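DUF1611 domain-containing protein (Anabaena variabilis, PDB 2OBN) is of unknown function but pairs a Rossmann-like domain with a P-loop domain, a build consistent with nucleotide binding. Local coordinates at residues I304-A309 against L329-V334; A315-I320 against V335-D340. The protein carries 2 engineered substitutions. One frame throughout, in Å; residues are numbered along the deposited sequence.

Overall arrangement
Contact 1 and contact 2 lie side by side at one edge of the P-loop domain, with the centres of contact 1 and contact 2 about 5 Å apart. Contact 1 is a largely buried pairing of strands 301-307 and 331-332, at one edge of that domain's parallel sheet, held by backbone hydrogen bonds and a carboxylate clasp. Contact 2 lies nearer the surface, where helix 313-327, the connection between those strands, meets the short helix 334-337; no hydrogen bond crosses it, and aliphatic groups round an aromatic ring carry the packing. The segments alternate along the chain. T308 OG1 of contact 1 lies 3.2 Å from R336 NH1 of contact 2, a probable hydrogen bond.

Contact 1: I304-A309 against L329-V334; sequences IALNTA and LPCTDV
T308 and D333 close this strand pair at the end where both chains leave the sheet. Turned with CG anti to its backbone N (chi1 -176°), D333 delivers one carboxylate oxygen to two donors: OD2 accepts from T308 OG1 at 2.7 Å through its anti lone pair, and from T308 N at 3.1 Å from above the carboxylate plane. Its other oxygen, OD1, accepts from R336 N and makes D333 the N-cap of the next short helix. Bonds on both oxygens fix the rotation of the carboxylate. Packing is tight here, with D333 CB 3.1 Å from L306 O.

Behind this clasp the strands run parallel, I304 paired with C331 and A305 with T332. I304 N donates to P330 O at 2.9 Å, and L306 N to T332 O at 3.0 Å; between them the bond from T332 N to I304 O is weak at 3.3 Å. On the face turned to helix 313-327, C331 SG meets L306 CB at 3.8 Å in ordinary apolar packing. The buried opposite face has a looser approach, A305 CB to V334 CG1 at 4.5 Å. Toward solvent lie partly exposed P330 and N307 and exposed A309, whose N is tethered to N307 OD1 in an Asx turn; N307 ND2 bonds to I164 O.

The two strands are the beta elements of a beta-alpha-beta unit whose helix is 313-327, with 331-332 outermost within the chain. I304 and L306 pack on that helix, while A305 and T332 touch helix 340-347; on its other edge, strand 301-307 hydrogen-bonds to strand 256-262 through A305 and L259.

Contact 2: A315-I320 against V335-D340; sequences AAKEAI and VRFGAD
F337 is packed against one side of helix 313-327, its ring meeting three residues spaced along about one turn. Its CB bond points toward the helix; with CG anti to the carbonyl carbon (chi1 -55°), the second torsion of -71° sets the turn of the ring. A316 CB comes to the ring edge, close to its plane, 4.1 Å from CZ. Obliquely placed are the other two: I320 reaches CE2 with its terminal CD1 at 3.6 Å, and K317 passes CE1 with CE at 3.9 Å. The lysine chain, extended beyond CG, brings CG and CE alongside CZ and CE1, while NZ continues to a long, weak ion pair with E313.

In this P-loop domain, helix 313-327 is the crossover between the last two parallel strands, and the short, weakly bonded helix 334-337 begins just past D333, the N-cap after the edge strand. F337 also touches T332 on that strand. G338, with positive phi, then takes the chain out of helical geometry.

R336 has CG anti to the backbone N (chi1 -169°) and stays extended to NE. Its CG lies 3.7 Å above the centre of one F337 ring face, whereas A316 CB covers a face of the guanidinium, 3.5 Å from NH1. That nitrogen donates to L311 O.

Contact 1: I304-A309 against L329-V334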
ATOM      1  N   ILE B 304     -14.633  -5.982  20.632  1.00 37.48           N
ATOM      2  CA  ILE B 304     -14.668  -4.624  20.187  1.00 38.00           C
ATOM      3  C   ILE B 304     -14.137  -3.701  21.269  1.00 38.21           C
ATOM      4  O   ILE B 304     -14.563  -3.783  22.414  1.00 38.67           O
ATOM      5  CB  ILE B 304     -16.124  -4.261  19.765  1.00 39.31           C
ATOM      6  CG1 ILE B 304     -16.496  -5.085  18.521  1.00 41.94           C
ATOM      7  CG2 ILE B 304     -16.258  -2.752  19.473  1.00 41.68           C
ATOM      8  CD1 ILE B 304     -17.913  -5.022  18.123  1.00 47.77           C
ATOM      9  N   ALA B 305     -13.178  -2.852  20.895  1.00 38.43           N
ATOM     10  CA  ALA B 305     -12.641  -1.810  21.770  1.00 37.58           C
ATOM     11  C   ALA B 305     -13.388  -0.499  21.437  1.00 39.00           C
ATOM     12  O   ALA B 305     -13.105   0.177  20.445  1.00 38.28           O
ATOM     13  CB  ALA B 305     -11.169  -1.659  21.589  1.00 36.89           C
ATOM     14  N   LEU B 306     -14.339  -0.146  22.288  1.00 38.63           N
ATOM     15  CA  LEU B 306     -15.191   1.004  22.064  1.00 39.40           C
ATOM     16  C   LEU B 306     -14.605   2.286  22.655  1.00 38.62           C
ATOM     17  O   LEU B 306     -14.380   2.369  23.860  1.00 37.39           O
ATOM     18  CB  LEU B 306     -16.569   0.712  22.673  1.00 38.67           C
ATOM     19  CG  LEU B 306     -17.746   1.570  22.234  1.00 41.91           C
ATOM     20  CD1 LEU B 306     -18.066   1.412  20.739  1.00 43.50           C
ATOM     21  CD2 LEU B 306     -18.966   1.195  23.079  1.00 41.46           C
ATOM     22  N   ASN B 307     -14.350   3.280  21.802  1.00 38.29           N
ATOM     23  CA  ASN B 307     -13.847   4.568  22.265  1.00 37.86           C
ATOM     24  C   ASN B 307     -15.071   5.385  22.681  1.00 38.26           C
ATOM     25  O   ASN B 307     -15.871   5.805  21.832  1.00 36.48           O
ATOM     26  CB  ASN B 307     -12.996   5.236  21.169  1.00 38.83           C
ATOM     27  CG  ASN B 307     -12.425   6.602  21.582  1.00 38.93           C
ATOM     28  OD1 ASN B 307     -12.878   7.217  22.533  1.00 40.11           O
ATOM     29  ND2 ASN B 307     -11.430   7.080  20.830  1.00 38.93           N
ATOM     30  N   THR B 308     -15.216   5.566  23.998  1.00 38.48           N
ATOM     31  CA  THR B 308     -16.325   6.301  24.600  1.00 37.43           C
ATOM     32  C   THR B 308     -15.882   7.583  25.301  1.00 38.51           C
ATOM     33  O   THR B 308     -16.658   8.163  26.043  1.00 37.61           O
ATOM     34  CB  THR B 308     -17.020   5.446  25.687  1.00 38.58           C
ATOM     35  OG1 THR B 308     -16.126   5.257  26.799  1.00 33.02           O
ATOM     36  CG2 THR B 308     -17.486   4.086  25.144  1.00 37.07           C
ATOM     37  N   ALA B 309     -14.662   8.052  25.041  1.00 39.74           N
ATOM     38  CA  ALA B 309     -14.101   9.213  25.761  1.00 39.96           C
ATOM     39  C   ALA B 309     -14.977  10.459  25.809  1.00 39.78           C
ATOM     40  O   ALA B 309     -14.950  11.218  26.788  1.00 40.73           O
ATOM     41  CB  ALA B 309     -12.718   9.561  25.199  1.00 41.62           C
ATOM     42  N   LEU B 329     -20.323  -9.945  20.724  1.00 40.49           N
ATOM     43  CA  LEU B 329     -18.923 -10.093  21.104  1.00 38.91           C
ATOM     44  C   LEU B 329     -18.574  -9.314  22.368  1.00 38.40           C
ATOM     45  O   LEU B 329     -19.242  -8.312  22.690  1.00 37.43           O
ATOM     46  CB  LEU B 329     -18.012  -9.547  19.990  1.00 38.94           C
ATOM     47  CG  LEU B 329     -18.002 -10.274  18.651  1.00 36.63           C
ATOM     48  CD1 LEU B 329     -17.178  -9.489  17.655  1.00 39.14           C
ATOM     49  CD2 LEU B 329     -17.472 -11.691  18.821  1.00 35.33           C
ATOM     50  N   PRO B 330     -17.496  -9.741  23.061  1.00 37.19           N
ATOM     51  CA  PRO B 330     -16.970  -9.021  24.214  1.00 37.41           C
ATOM     52  C   PRO B 330     -16.620  -7.576  23.860  1.00 38.41           C
ATOM     53  O   PRO B 330     -16.178  -7.302  22.739  1.00 39.11           O
ATOM     54  CB  PRO B 330     -15.691  -9.782  24.548  1.00 38.14           C
ATOM     55  CG  PRO B 330     -15.894 -11.130  24.006  1.00 38.48           C
ATOM     56  CD  PRO B 330     -16.733 -10.976  22.796  1.00 36.73           C
ATOM     57  N   CYS B 331     -16.806  -6.655  24.796  1.00 38.64           N
ATOM     58  CA  CYS B 331     -16.557  -5.250  24.496  1.00 38.88           C
ATOM     59  C   CYS B 331     -16.377  -4.380  25.704  1.00 37.68           C
ATOM     60  O   CYS B 331     -17.077  -4.523  26.701  1.00 38.41           O
ATOM     61  CB  CYS B 331     -17.716  -4.663  23.685  1.00 37.43           C
ATOM     62  SG  CYS B 331     -17.659  -2.836  23.478  1.00 38.89           S
ATOM     63  N   THR B 332     -15.424  -3.465  25.592  1.00 38.14           N
ATOM     64  CA  THR B 332     -15.224  -2.443  26.604  1.00 37.30           C
ATOM     65  C   THR B 332     -14.381  -1.322  26.023  1.00 36.09           C
ATOM     66  O   THR B 332     -13.856  -1.435  24.919  1.00 32.80           O
ATOM     67  CB  THR B 332     -14.522  -2.991  27.879  1.00 36.69           C
ATOM     68  OG1 THR B 332     -14.582  -2.000  28.924  1.00 35.58           O
ATOM     69  CG2 THR B 332     -13.061  -3.334  27.593  1.00 36.19           C
ATOM     70  N   ASP B 333     -14.281  -0.238  26.786  1.00 38.79           N
ATOM     71  CA  ASP B 333     -13.361   0.856  26.497  1.00 38.72           C
ATOM     72  C   ASP B 333     -12.122   0.464  27.321  1.00 39.88           C
ATOM     73  O   ASP B 333     -12.131   0.554  28.555  1.00 40.53           O
ATOM     74  CB  ASP B 333     -13.959   2.193  26.935  1.00 39.31           C
ATOM     75  CG  ASP B 333     -13.079   3.364  26.569  1.00 38.54           C
ATOM     76  OD1 ASP B 333     -11.847   3.173  26.497  1.00 37.78           O
ATOM     77  OD2 ASP B 333     -13.608   4.470  26.364  1.00 36.10           O
ATOM     78  N   VAL B 334     -11.069   0.011  26.649  1.00 39.76           N
ATOM     79  CA  VAL B 334      -9.873  -0.490  27.351  1.00 41.80           C
ATOM     80  C   VAL B 334      -9.047   0.582  28.066  1.00 43.06           C
ATOM     81  O   VAL B 334      -8.341   0.296  29.046  1.00 44.17           O
ATOM     82  CB  VAL B 334      -8.958  -1.335  26.417  1.00 41.73           C
ATOM     83  CG1 VAL B 334      -9.763  -2.445  25.758  1.00 40.81           C
ATOM     84  CG2 VAL B 334      -8.267  -0.478  25.363  1.00 42.08           C
TER

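Contact 2: A315-I320 against V335-D340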
ATOM      1  N   ALA B 315     -23.306   6.731  30.155  1.00 39.74           N
ATOM      2  CA  ALA B 315     -23.539   6.575  28.731  1.00 38.26           C
ATOM      3  C   ALA B 315     -22.521   5.621  28.115  1.00 37.10           C
ATOM      4  O   ALA B 315     -22.859   4.851  27.202  1.00 36.79           O
ATOM      5  CB  ALA B 315     -23.489   7.944  28.041  1.00 39.00           C
ATOM      6  N   ALA B 316     -21.280   5.685  28.603  1.00 35.31           N
ATOM      7  CA  ALA B 316     -20.197   4.811  28.127  1.00 35.17           C
ATOM      8  C   ALA B 316     -20.557   3.365  28.362  1.00 35.12           C
ATOM      9  O   ALA B 316     -20.391   2.532  27.482  1.00 33.67           O
ATOM     10  CB  ALA B 316     -18.879   5.129  28.830  1.00 34.75           C
ATOM     11  N   LYS B 317     -21.048   3.083  29.566  1.00 36.58           N
ATOM     12  CA  LYS B 317     -21.472   1.737  29.932  1.00 37.35           C
ATOM     13  C   LYS B 317     -22.659   1.279  29.090  1.00 36.38           C
ATOM     14  O   LYS B 317     -22.679   0.144  28.636  1.00 35.00           O
ATOM     15  CB  LYS B 317     -21.734   1.645  31.438  1.00 37.15           C
ATOM     16  CG  LYS B 317     -20.442   1.695  32.262  1.00 38.30           C
ATOM     17  CD  LYS B 317     -20.717   1.666  33.751  1.00 43.55           C
ATOM     18  CE  LYS B 317     -19.423   1.697  34.576  1.00 45.59           C
ATOM     19  NZ  LYS B 317     -19.733   1.714  36.048  1.00 47.96           N
ATOM     20  N   GLU B 318     -23.631   2.162  28.859  1.00 37.89           N
ATOM     21  CA  GLU B 318     -24.758   1.825  27.973  1.00 38.26           C
ATOM     22  C   GLU B 318     -24.266   1.525  26.556  1.00 37.79           C
ATOM     23  O   GLU B 318     -24.696   0.554  25.929  1.00 38.09           O
ATOM     24  CB  GLU B 318     -25.798   2.939  27.916  1.00 37.08           C
ATOM     25  CG  GLU B 318     -26.694   2.973  29.104  1.00 45.28           C
ATOM     26  CD  GLU B 318     -27.865   3.934  28.946  1.00 51.79           C
ATOM     27  OE1 GLU B 318     -27.785   4.880  28.120  1.00 54.81           O
ATOM     28  OE2 GLU B 318     -28.869   3.729  29.664  1.00 53.28           O
ATOM     29  N   ALA B 319     -23.367   2.357  26.051  1.00 37.26           N
ATOM     30  CA  ALA B 319     -22.829   2.154  24.702  1.00 37.64           C
ATOM     31  C   ALA B 319     -22.138   0.779  24.597  1.00 37.35           C
ATOM     32  O   ALA B 319     -22.319   0.062  23.619  1.00 38.55           O
ATOM     33  CB  ALA B 319     -21.888   3.288  24.330  1.00 36.43           C
ATOM     34  N   ILE B 320     -21.376   0.418  25.620  1.00 37.00           N
ATOM     35  CA  ILE B 320     -20.724  -0.881  25.694  1.00 37.35           C
ATOM     36  C   ILE B 320     -21.763  -2.001  25.686  1.00 38.29           C
ATOM     37  O   ILE B 320     -21.626  -2.963  24.940  1.00 38.56           O
ATOM     38  CB  ILE B 320     -19.840  -0.998  26.946  1.00 35.75           C
ATOM     39  CG1 ILE B 320     -18.619  -0.104  26.785  1.00 36.20           C
ATOM     40  CG2 ILE B 320     -19.396  -2.444  27.147  1.00 36.14           C
ATOM     41  CD1 ILE B 320     -17.772   0.046  28.039  1.00 40.27           C
ATOM     42  N   VAL B 335      -9.132   1.805  27.565  1.00 43.92           N
ATOM     43  CA  VAL B 335      -8.439   2.941  28.155  1.00 44.85           C
ATOM     44  C   VAL B 335      -9.178   3.321  29.429  1.00 44.93           C
ATOM     45  O   VAL B 335      -8.583   3.500  30.495  1.00 44.61           O
ATOM     46  CB  VAL B 335      -8.418   4.139  27.167  1.00 44.77           C
ATOM     47  CG1 VAL B 335      -7.927   5.428  27.835  1.00 46.75           C
ATOM     48  CG2 VAL B 335      -7.565   3.798  25.945  1.00 46.33           C
ATOM     49  N   ARG B 336     -10.496   3.390  29.308  1.00 45.31           N
ATOM     50  CA  ARG B 336     -11.362   3.827  30.399  1.00 43.68           C
ATOM     51  C   ARG B 336     -11.616   2.810  31.502  1.00 42.34           C
ATOM     52  O   ARG B 336     -11.628   3.174  32.684  1.00 41.00           O
ATOM     53  CB  ARG B 336     -12.694   4.259  29.796  1.00 44.07           C
ATOM     54  CG  ARG B 336     -13.620   4.975  30.719  1.00 40.71           C
ATOM     55  CD  ARG B 336     -14.664   5.703  29.900  1.00 41.85           C
ATOM     56  NE  ARG B 336     -15.345   6.721  30.686  1.00 40.79           N
ATOM     57  CZ  ARG B 336     -16.180   7.626  30.190  1.00 37.12           C
ATOM     58  NH1 ARG B 336     -16.463   7.658  28.884  1.00 39.11           N
ATOM     59  NH2 ARG B 336     -16.733   8.506  31.010  1.00 42.84           N
ATOM     60  N   PHE B 337     -11.830   1.552  31.124  1.00 41.81           N
ATOM     61  CA  PHE B 337     -12.179   0.514  32.091  1.00 41.64           C
ATOM     62  C   PHE B 337     -11.200  -0.653  32.220  1.00 42.60           C
ATOM     63  O   PHE B 337     -11.430  -1.546  33.035  1.00 43.98           O
ATOM     64  CB  PHE B 337     -13.566  -0.037  31.767  1.00 40.85           C
ATOM     65  CG  PHE B 337     -14.636   1.010  31.694  1.00 43.15           C
ATOM     66  CD1 PHE B 337     -15.080   1.651  32.850  1.00 42.18           C
ATOM     67  CD2 PHE B 337     -15.231   1.337  30.480  1.00 42.23           C
ATOM     68  CE1 PHE B 337     -16.080   2.613  32.792  1.00 45.34           C
ATOM     69  CE2 PHE B 337     -16.244   2.305  30.412  1.00 42.68           C
ATOM     70  CZ  PHE B 337     -16.669   2.939  31.570  1.00 43.08           C
ATOM     71  N   GLY B 338     -10.117  -0.657  31.445  1.00 42.71           N
ATOM     72  CA  GLY B 338      -9.141  -1.747  31.480  1.00 40.16           C
ATOM     73  C   GLY B 338      -9.275  -2.689  30.290  1.00 40.24           C
ATOM     74  O   GLY B 338     -10.344  -2.828  29.706  1.00 39.46           O
ATOM     75  N   ALA B 339      -8.190  -3.384  29.965  1.00 40.08           N
ATOM     76  CA  ALA B 339      -8.160  -4.255  28.799  1.00 39.76           C
ATOM     77  C   ALA B 339      -8.445  -5.735  29.048  1.00 40.87           C
ATOM     78  O   ALA B 339      -8.514  -6.498  28.074  1.00 40.80           O
ATOM     79  CB  ALA B 339      -6.806  -4.112  28.113  1.00 40.11           C
ATOM     80  N   ASP B 340      -8.608  -6.159  30.307  1.00 41.42           N
ATOM     81  CA  ASP B 340      -8.751  -7.609  30.605  1.00 43.02           C
ATOM     82  C   ASP B 340      -9.890  -8.325  29.875  1.00 42.57           C
ATOM     83  O   ASP B 340      -9.737  -9.474  29.458  1.00 43.57           O
ATOM     84  CB  ASP B 340      -8.830  -7.873  32.121  1.00 43.73           C
ATOM     85  CG  ASP B 340      -7.464  -7.787  32.822  1.00 44.51           C
ATOM     86  OD1 ASP B 340      -6.412  -7.975  32.180  1.00 44.84           O
ATOM     87  OD2 ASP B 340      -7.445  -7.552  34.037  1.00 50.29           O
TER